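Local coordinates for protein CocE/NonD family hydrolase (Staphylococcus aureus subsp. aureus COL, PDB 3III) that belongs to the CocE/NonD family of alpha/beta-hydrolases and probably hydrolyses ester or amide bonds, at residues D145-I150 with L181-L186; S256-P261 with K283-E288. All coordinates share one frame; numbering follows the deposited sequence. Where two conformers were deposited one is given.

Contact 1: residues D145-I150 with L181-L186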
loop_
_atom_site.group_PDB
_atom_site.type_symbol
_atom_site.label_atom_id
_atom_site.label_comp_id
_atom_site.label_asym_id
_atom_site.label_seq_id
_atom_site.Cartn_x
_atom_site.Cartn_y
_atom_site.Cartn_z
ATOM N N ASP A 145 8.371 14.214 -14.863
ATOM C CA ASP A 145 9.774 13.872 -15.051
ATOM C C ASP A 145 9.908 12.390 -15.445
ATOM O O ASP A 145 10.643 12.055 -16.361
ATOM C CB ASP A 145 10.568 14.121 -13.766
ATOM C CG ASP A 145 10.760 15.603 -13.446
ATOM O OD1 ASP A 145 10.628 16.440 -14.347
ATOM O OD2 ASP A 145 11.034 15.897 -12.262
ATOM N N TYR A 146 9.191 11.522 -14.733
ATOM C CA TYR A 146 9.139 10.074 -15.002
ATOM C C TYR A 146 8.676 9.793 -16.444
ATOM O O TYR A 146 9.296 9.018 -17.187
ATOM C CB TYR A 146 8.211 9.410 -13.962
ATOM C CG TYR A 146 8.387 7.895 -13.712
ATOM C CD1 TYR A 146 7.723 7.284 -12.657
ATOM C CD2 TYR A 146 9.120 7.065 -14.565
ATOM C CE1 TYR A 146 7.848 5.929 -12.412
ATOM C CE2 TYR A 146 9.237 5.696 -14.327
ATOM C CZ TYR A 146 8.595 5.142 -13.238
ATOM O OH TYR A 146 8.709 3.809 -12.949
ATOM N N TYR A 147 7.643 10.496 -16.878
ATOM C CA TYR A 147 7.182 10.380 -18.232
ATOM C C TYR A 147 8.303 10.665 -19.232
ATOM O O TYR A 147 8.465 9.904 -20.204
ATOM C CB TYR A 147 6.041 11.348 -18.436
ATOM C CG TYR A 147 5.350 11.438 -19.790
ATOM C CD1 TYR A 147 6.000 11.907 -20.947
ATOM C CD2 TYR A 147 3.991 11.217 -19.868
ATOM C CE1 TYR A 147 5.291 12.075 -22.151
ATOM C CE2 TYR A 147 3.293 11.368 -21.072
ATOM C CZ TYR A 147 3.932 11.794 -22.185
ATOM O OH TYR A 147 3.196 11.938 -23.342
ATOM N N GLU A 148 9.068 11.744 -19.005
ATOM C CA GLU A 148 10.187 12.032 -19.916
ATOM C C GLU A 148 11.218 10.877 -20.002
ATOM O O GLU A 148 11.758 10.564 -21.111
ATOM C CB GLU A 148 10.870 13.376 -19.583
ATOM C CG GLU A 148 10.001 14.609 -19.769
ATOM C CD GLU A 148 10.794 15.894 -20.003
ATOM O OE1 GLU A 148 11.505 15.914 -21.020
ATOM O OE2 GLU A 148 10.696 16.858 -19.190
ATOM N N VAL A 149 11.496 10.234 -18.875
ATOM C CA VAL A 149 12.474 9.177 -18.854
ATOM C C VAL A 149 11.936 7.932 -19.601
ATOM O O VAL A 149 12.711 7.249 -20.316
ATOM C CB VAL A 149 12.980 8.844 -17.411
ATOM C CG1 VAL A 149 14.059 7.764 -17.454
ATOM C CG2 VAL A 149 13.543 10.154 -16.701
ATOM N N ILE A 150 10.638 7.637 -19.446
ATOM C CA ILE A 150 9.993 6.536 -20.178
ATOM C C ILE A 150 10.142 6.740 -21.660
ATOM O O ILE A 150 10.557 5.834 -22.379
ATOM C CB ILE A 150 8.482 6.363 -19.789
ATOM C CG1 ILE A 150 8.394 5.859 -18.355
ATOM C CG2 ILE A 150 7.759 5.470 -20.785
ATOM C CD1 ILE A 150 7.016 5.953 -17.734
ATOM N N LEU A 181 -0.713 9.990 -16.732
ATOM C CA LEU A 181 -0.337 10.842 -17.850
ATOM C C LEU A 181 -0.305 10.106 -19.235
ATOM O O LEU A 181 -0.081 10.738 -20.228
ATOM C CB LEU A 181 1.038 11.464 -17.557
ATOM C CG LEU A 181 1.223 12.263 -16.260
ATOM C CD1 LEU A 181 2.683 12.700 -16.100
ATOM C CD2 LEU A 181 0.222 13.479 -16.237
ATOM N N ASN A 182 -0.452 8.780 -19.218
ATOM C CA ASN A 182 -0.470 7.936 -20.410
ATOM C C ASN A 182 0.751 8.126 -21.332
ATOM O O ASN A 182 0.612 8.511 -22.496
ATOM C CB ASN A 182 -1.779 8.160 -21.159
ATOM C CG ASN A 182 -2.926 7.627 -20.419
ATOM O OD1 ASN A 182 -3.099 6.409 -20.325
ATOM N ND2 ASN A 182 -3.710 8.521 -19.799
ATOM N N PRO A 183 1.960 7.792 -20.828
ATOM C CA PRO A 183 3.121 7.883 -21.695
ATOM C C PRO A 183 2.923 6.904 -22.865
ATOM O O PRO A 183 2.549 5.737 -22.614
ATOM C CB PRO A 183 4.300 7.442 -20.763
ATOM C CG PRO A 183 3.791 7.548 -19.382
ATOM C CD PRO A 183 2.316 7.274 -19.497
ATOM N N PRO A 184 3.141 7.354 -24.138
ATOM C CA PRO A 184 2.842 6.493 -25.280
ATOM C C PRO A 184 3.605 5.136 -25.297
ATOM O O PRO A 184 3.036 4.135 -25.723
ATOM C CB PRO A 184 3.237 7.351 -26.486
ATOM C CG PRO A 184 3.033 8.738 -26.007
ATOM C CD PRO A 184 3.362 8.736 -24.561
ATOM N N HIS A 185 4.816 5.098 -24.756
ATOM C CA HIS A 185 5.598 3.844 -24.719
ATOM C C HIS A 185 5.554 3.082 -23.419
ATOM O O HIS A 185 6.267 2.092 -23.277
ATOM C CB HIS A 185 7.044 4.140 -25.167
ATOM C CG HIS A 185 7.101 4.669 -26.563
ATOM N ND1 HIS A 185 6.937 6.005 -26.858
ATOM C CD2 HIS A 185 7.208 4.027 -27.754
ATOM C CE1 HIS A 185 7.015 6.168 -28.170
ATOM N NE2 HIS A 185 7.173 4.983 -28.739
ATOM N N LEU A 186 4.728 3.518 -22.457
ATOM C CA LEU A 186 4.455 2.728 -21.270
ATOM C C LEU A 186 3.413 1.689 -21.711
ATOM O O LEU A 186 2.233 2.022 -21.945
ATOM C CB LEU A 186 3.893 3.587 -20.118
ATOM C CG LEU A 186 3.569 2.808 -18.828
ATOM C CD1 LEU A 186 4.847 2.197 -18.225
ATOM C CD2 LEU A 186 2.747 3.675 -17.831
HETATM O O HOH W 1 0.091 11.307 -23.379
#

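Contact 2: residues S256-P261 with K283-E288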
loop_
_atom_site.group_PDB
_atom_site.type_symbol
_atom_site.label_atom_id
_atom_site.label_comp_id
_atom_site.label_asym_id
_atom_site.label_seq_id
_atom_site.Cartn_x
_atom_site.Cartn_y
_atom_site.Cartn_z
ATOM N N SER A 256 -8.747 7.154 -13.014
ATOM C CA SER A 256 -9.550 6.805 -14.163
ATOM C C SER A 256 -8.933 7.223 -15.507
ATOM O O SER A 256 -9.417 6.848 -16.579
ATOM C CB SER A 256 -10.953 7.395 -14.009
ATOM O OG SER A 256 -10.919 8.795 -14.091
ATOM N N GLN A 257 -7.917 8.051 -15.468
ATOM C CA GLN A 257 -7.098 8.341 -16.640
ATOM C C GLN A 257 -6.186 7.195 -17.043
ATOM O O GLN A 257 -5.628 7.194 -18.163
ATOM C CB GLN A 257 -6.247 9.565 -16.353
ATOM C CG GLN A 257 -7.113 10.858 -16.152
ATOM C CD GLN A 257 -6.303 12.115 -15.920
ATOM O OE1 GLN A 257 -5.079 12.134 -16.053
ATOM N NE2 GLN A 257 -6.983 13.182 -15.595
ATOM N N ILE A 258 -5.953 6.253 -16.137
ATOM C CA ILE A 258 -5.006 5.152 -16.461
ATOM C C ILE A 258 -5.643 4.170 -17.439
ATOM O O ILE A 258 -6.748 3.604 -17.178
ATOM C CB ILE A 258 -4.545 4.426 -15.208
ATOM C CG1 ILE A 258 -3.759 5.386 -14.329
ATOM C CG2 ILE A 258 -3.749 3.179 -15.534
ATOM C CD1 ILE A 258 -3.370 4.743 -12.982
ATOM N N LYS A 259 -4.962 3.961 -18.557
ATOM C CA LYS A 259 -5.374 2.963 -19.558
ATOM C C LYS A 259 -4.423 1.772 -19.771
ATOM O O LYS A 259 -4.752 0.810 -20.498
ATOM C CB LYS A 259 -5.576 3.669 -20.900
ATOM C CG LYS A 259 -6.628 4.758 -20.825
ATOM C CD LYS A 259 -6.591 5.605 -22.120
ATOM C CE LYS A 259 -7.906 6.364 -22.329
ATOM N NZ LYS A 259 -7.723 7.526 -23.292
ATOM N N THR A 260 -3.234 1.873 -19.191
ATOM C CA THR A 260 -2.118 0.918 -19.412
ATOM C C THR A 260 -2.446 -0.472 -18.839
ATOM O O THR A 260 -2.986 -0.579 -17.764
ATOM C CB THR A 260 -0.831 1.478 -18.717
ATOM O OG1 THR A 260 -0.519 2.779 -19.256
ATOM C CG2 THR A 260 0.377 0.560 -18.857
ATOM N N PRO A 261 -2.115 -1.550 -19.579
ATOM C CA PRO A 261 -2.250 -2.874 -19.008
ATOM C C PRO A 261 -1.574 -2.979 -17.635
ATOM O O PRO A 261 -0.433 -2.508 -17.441
ATOM C CB PRO A 261 -1.526 -3.766 -20.009
ATOM C CG PRO A 261 -1.719 -3.089 -21.341
ATOM C CD PRO A 261 -1.668 -1.591 -20.984
ATOM N N LYS A 283 -9.363 -0.790 -8.912
ATOM C CA LYS A 283 -10.794 -0.576 -9.132
ATOM C C LYS A 283 -11.055 0.536 -10.129
ATOM O O LYS A 283 -11.873 0.369 -10.989
ATOM C CB LYS A 283 -11.580 -0.276 -7.843
ATOM C CG LYS A 283 -11.691 -1.414 -6.851
ATOM C CD LYS A 283 -12.582 -1.075 -5.657
ATOM C CE LYS A 283 -12.086 0.123 -4.856
ATOM N NZ LYS A 283 -12.847 0.443 -3.587
ATOM N N GLN A 284 -10.370 1.670 -9.960
ATOM C CA GLN A 284 -10.666 2.893 -10.693
ATOM C C GLN A 284 -9.963 3.014 -12.059
ATOM O O GLN A 284 -10.393 3.790 -12.916
ATOM C CB GLN A 284 -10.252 4.111 -9.870
ATOM C CG GLN A 284 -11.198 4.468 -8.703
ATOM C CD GLN A 284 -10.736 5.704 -7.987
ATOM O OE1 GLN A 284 -10.359 6.687 -8.630
ATOM N NE2 GLN A 284 -10.646 5.632 -6.647
ATOM N N ALA A 285 -8.829 2.330 -12.219
ATOM C CA ALA A 285 -8.124 2.363 -13.500
ATOM C C ALA A 285 -9.125 2.030 -14.644
ATOM O O ALA A 285 -9.922 1.065 -14.525
ATOM C CB ALA A 285 -6.914 1.379 -13.496
ATOM N N ALA A 286 -9.018 2.765 -15.750
ATOM C CA ALA A 286 -9.830 2.545 -16.942
ATOM C C ALA A 286 -9.266 1.425 -17.817
ATOM O O ALA A 286 -9.910 0.977 -18.734
ATOM C CB ALA A 286 -9.995 3.872 -17.766
ATOM N N SER A 287 -8.072 0.953 -17.494
ATOM C CA SER A 287 -7.393 -0.114 -18.243
ATOM C C SER A 287 -8.304 -1.287 -18.640
ATOM O O SER A 287 -8.926 -1.881 -17.794
ATOM C CB SER A 287 -6.250 -0.638 -17.379
ATOM O OG SER A 287 -5.381 0.427 -16.999
ATOM N N GLU A 288 -8.367 -1.627 -19.928
ATOM C CA GLU A 288 -9.195 -2.736 -20.367
ATOM C C GLU A 288 -8.593 -4.087 -19.952
ATOM O O GLU A 288 -9.303 -5.111 -19.905
ATOM C CB GLU A 288 -9.357 -2.662 -21.897
ATOM C CG GLU A 288 -10.349 -1.609 -22.328
ATOM C CD GLU A 288 -10.364 -1.342 -23.853
ATOM O OE1 GLU A 288 -9.763 -2.111 -24.647
ATOM O OE2 GLU A 288 -10.988 -0.340 -24.252
HETATM O O HOH W 2 -7.168 0.400 -21.799
#

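Contact 1: residues D145-I150 with L181-L186
The phenol ring of Tyr147 takes Pro183 over one face: Pro183 CB sits 4.2 Å from the centroid of the Tyr147 ring, 24° off the normal, a CH-pi contact displaced toward the rim. At the ring edge, near its plane, lies the carbonyl oxygen of Leu181, 3.5 Å from Tyr147 CE2, while Leu181 CB rests against CD2 of the same ring. Pro184 reaches the phenol end obliquely, its CD 3.4 Å from Tyr147 OH. With CG anti to the backbone N (chi1 -180°), Tyr147 extends from its helix across the start of the loop. A water also near the ring plane joins the two segments, donating to Asn182 O at 3.0 Å and hydrogen-bonded to Tyr147 OH. In this alpha/beta-hydrolase domain the contact packs helix 140-154 on the connection from helix 170-179 to strand 186-192, where Asn182, with positive phi, leaves the helical conformation and Pro183 to Leu186 form a type I beta turn, closed by Leu186 N to Pro183 O at 3.1 Å. One helical turn on from Tyr147, Ile150 faces the same loop with both branches: CD1 approaches Pro183 CG at 4.0 Å, and CG2 lies against Pro183 CB and the backbone of the turn at Leu186 N. The imidazole of His185 leads away from this apolar patch, its ND1 hydrogen-bonded to Glu151 of the helix.

Contact 2: residues S256-P261 with K283-E288
Two loops that lead into neighbouring parallel strands of the alpha/beta-hydrolase sheet run side by side here: residues 256-261 enter strand 262-267, and the segment 283-288 carries the chain from the end of helix 275-284 toward strand 290-295. Ser287 is the central side chain. Ser287 OG donates to Thr260 O at 2.7 Å, coming from above the carbonyl plane, 42° out of it. Standing beside its own backbone N (chi1 -56°), OG also lies against the backbone of Lys259 and 3.5 Å from Ile258 CG2. The carbonyl oxygen of Ile258 faces the opposing backbone and accepts a weak, bent bond from Ala286 N, 2.8 Å long with an N-H...O angle of 123°. Ala286 CB points toward the 256-261 loop and closes on Ser256 O at 3.3 Å. Farther back, where the helix gives out, Ser256 CA makes a CA-H...O contact of 3.4 Å with Gln284 O, and Ile258 CG2 meets the methyl of Ala285. At the far end a water bridges the backbones, donating to Lys259 O and accepting from Glu288 N. Ile258 continues inward onto Trp176 and Ala179 of helix 170-179 and onto Met189 of strand 186-192, while Thr260 packs on Leu186 and Met189 of that strand, the neighbour of strand 262-267 in the sheet; Pro261, just ahead of strand 262-267, is backbone hydrogen-bonded to Met189.

Both contacts lie where loops feed successive parallel strands, 186-192, 262-267 and 290-295, of one central sheet, and both are partly buried. Contact 1 sets a helix against a loop through an aromatic ring, prolines and aliphatic branches, with no direct hydrogen bond across it; contact 2 sets loop against loop through a serine hydroxyl on a backbone carbonyl and one weak amide bond. Each has a bridging water. Their centres are 15 Å apart, and the segments 181-186 and 256-261 meet: in one of its two conformers Asn182 ND2 probably hydrogen-bonds to Gln257 O at 2.8 Å, while Leu186 CD2 packs on Thr260 OG1. Contact 2 has more exposed residues, four of nine against one of eight.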